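Local coordinates for protein rhino (Drosophila simulans, PDB 5XYW) that probably acts, as an HP1-family chromatin protein, through a dimerising chromo shadow domain that recruits a partner protein, at residues D41-M45 with K46-E50. Numbering follows the deposited sequence.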
loop_
_atom_site.group_PDB
_atom_site.type_symbol
_atom_site.label_atom_id
_atom_site.label_comp_id
_atom_site.label_asym_id
_atom_site.label_seq_id
_atom_site.Cartn_x
_atom_site.Cartn_y
_atom_site.Cartn_z
ATOM N N ASP A 41 9.515 -5.784 -9.249
ATOM C CA ASP A 41 8.142 -6.031 -9.621
ATOM C C ASP A 41 7.236 -5.286 -8.677
ATOM O O ASP A 41 7.528 -5.164 -7.476
ATOM C CB ASP A 41 7.808 -7.521 -9.598
ATOM C CG ASP A 41 8.445 -8.269 -10.730
ATOM O OD1 ASP A 41 9.321 -7.689 -11.403
ATOM O OD2 ASP A 41 8.080 -9.439 -10.943
ATOM N N ALA A 42 6.155 -4.757 -9.244
ATOM C CA ALA A 42 5.067 -4.217 -8.461
ATOM C C ALA A 42 4.179 -5.400 -8.153
ATOM O O ALA A 42 3.814 -6.156 -9.055
ATOM C CB ALA A 42 4.328 -3.149 -9.217
ATOM N N VAL A 43 3.884 -5.609 -6.878
ATOM C CA VAL A 43 3.058 -6.727 -6.485
ATOM C C VAL A 43 2.072 -6.198 -5.487
ATOM O O VAL A 43 2.462 -5.476 -4.583
ATOM C CB VAL A 43 3.884 -7.862 -5.888
ATOM C CG1 VAL A 43 2.971 -9.003 -5.438
ATOM C CG2 VAL A 43 4.920 -8.345 -6.894
ATOM N N PRO A 44 0.784 -6.513 -5.663
ATOM C CA PRO A 44 -0.192 -6.037 -4.683
ATOM C C PRO A 44 0.097 -6.563 -3.278
ATOM O O PRO A 44 0.474 -7.723 -3.099
ATOM C CB PRO A 44 -1.521 -6.580 -5.222
ATOM C CG PRO A 44 -1.295 -6.744 -6.661
ATOM C CD PRO A 44 0.131 -7.151 -6.818
ATOM N N MET A 45 -0.060 -5.674 -2.305
ATOM C CA MET A 45 0.177 -5.958 -0.898
ATOM C C MET A 45 -0.443 -7.261 -0.411
ATOM O O MET A 45 0.193 -8.030 0.286
ATOM C CB MET A 45 -0.360 -4.805 -0.058
ATOM C CG MET A 45 -0.794 -5.208 1.335
ATOM S SD MET A 45 0.563 -5.590 2.451
ATOM C CE MET A 45 0.051 -4.519 3.796
ATOM N N LYS A 46 -1.696 -7.488 -0.775
ATOM C CA LYS A 46 -2.447 -8.643 -0.309
ATOM C C LYS A 46 -1.774 -9.958 -0.688
ATOM O O LYS A 46 -1.591 -10.857 0.148
ATOM C CB LYS A 46 -3.862 -8.568 -0.873
ATOM C CG LYS A 46 -4.421 -7.135 -0.848
ATOM C CD LYS A 46 -5.848 -7.035 -1.385
ATOM C CE LYS A 46 -6.439 -5.645 -1.120
ATOM N NZ LYS A 46 -7.749 -5.411 -1.809
ATOM N N TYR A 47 -1.381 -10.062 -1.948
ATOM C CA TYR A 47 -0.713 -11.260 -2.442
ATOM C C TYR A 47 0.559 -11.540 -1.647
ATOM O O TYR A 47 0.733 -12.611 -1.061
ATOM C CB TYR A 47 -0.358 -11.119 -3.929
ATOM C CG TYR A 47 -1.518 -11.003 -4.897
ATOM C CD1 TYR A 47 -2.781 -10.604 -4.477
ATOM C CD2 TYR A 47 -1.344 -11.297 -6.245
ATOM C CE1 TYR A 47 -3.837 -10.493 -5.370
ATOM C CE2 TYR A 47 -2.396 -11.191 -7.146
ATOM C CZ TYR A 47 -3.643 -10.785 -6.700
ATOM O OH TYR A 47 -4.703 -10.671 -7.583
ATOM N N ILE A 48 1.442 -10.553 -1.637
ATOM C CA ILE A 48 2.745 -10.697 -1.021
ATOM C C ILE A 48 2.590 -10.996 0.475
ATOM O O ILE A 48 3.343 -11.770 1.047
ATOM C CB ILE A 48 3.595 -9.420 -1.260
ATOM C CG1 ILE A 48 5.078 -9.674 -1.028
ATOM C CG2 ILE A 48 3.094 -8.253 -0.441
ATOM C CD1 ILE A 48 5.775 -10.197 -2.252
ATOM N N ARG A 49 1.561 -10.418 1.079
ATOM C CA ARG A 49 1.375 -10.469 2.517
ATOM C C ARG A 49 0.796 -11.794 2.931
ATOM O O ARG A 49 0.963 -12.206 4.062
ATOM C CB ARG A 49 0.454 -9.344 2.995
ATOM C CG ARG A 49 -1.005 -9.685 2.837
ATOM C CD ARG A 49 -1.935 -8.615 3.334
ATOM N NE ARG A 49 -3.086 -9.239 3.973
ATOM C CZ ARG A 49 -4.186 -8.590 4.319
ATOM N NH1 ARG A 49 -4.279 -7.297 4.073
ATOM N NH2 ARG A 49 -5.187 -9.233 4.903
ATOM N N GLU A 50 0.083 -12.464 2.041
ATOM C CA GLU A 50 -0.281 -13.828 2.378
ATOM C C GLU A 50 0.940 -14.707 2.159
ATOM O O GLU A 50 1.304 -15.498 3.016
ATOM C CB GLU A 50 -1.470 -14.314 1.553
ATOM C CG GLU A 50 -2.807 -13.732 1.993
ATOM C CD GLU A 50 -3.910 -13.985 0.978
ATOM O OE1 GLU A 50 -3.610 -14.513 -0.117
ATOM O OE2 GLU A 50 -5.078 -13.654 1.271
#
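Met45 and Arg49 meet one helical turn apart, just where strand 40-44 of the chromo shadow domain gives way to helix 45-51. The two short axes stand at 82°, so the chain makes nearly a right-angled corner, with Pro44 in the N-cap position. Two backbone bonds open the helix: Arg49 N gives a 2.9 Å bond to Met45 O, while Ile48 N reaches Pro44 O over 3.3 Å, straight but weak. The close-packed side of the corner is apolar. Val43 sets CG1 4.2 Å from Ile48 CB, and behind them Ile48 leans on Leu30 of the neighbouring strand and Val56 of helix 53-61. Met45 sends CG anti to its own nitrogen (chi1 152°), then bends at chi2 and chi3; its thioether thus lies across the aliphatic part of Arg49, SD 3.8 Å from Arg49 CB. The same methionine touches Leu28, Phe60 and, on the second subunit, Cys22. An alanine here has no thioether to lie against Arg49, and would probably open a gap between the helix, Leu28 and Phe60. Arg49 itself runs on to the second subunit, where it makes a cation-pi contact with Phe59, tying this corner to the dimer. The outer side is looser: Lys46, extended beyond CG, is exposed, and so is Tyr47, although its CB packs 4.2 Å from Val43 CG1. There Pro44 CB sits over one face of the phenol ring, displaced toward its rim, 4.3 Å from Tyr47 CD1.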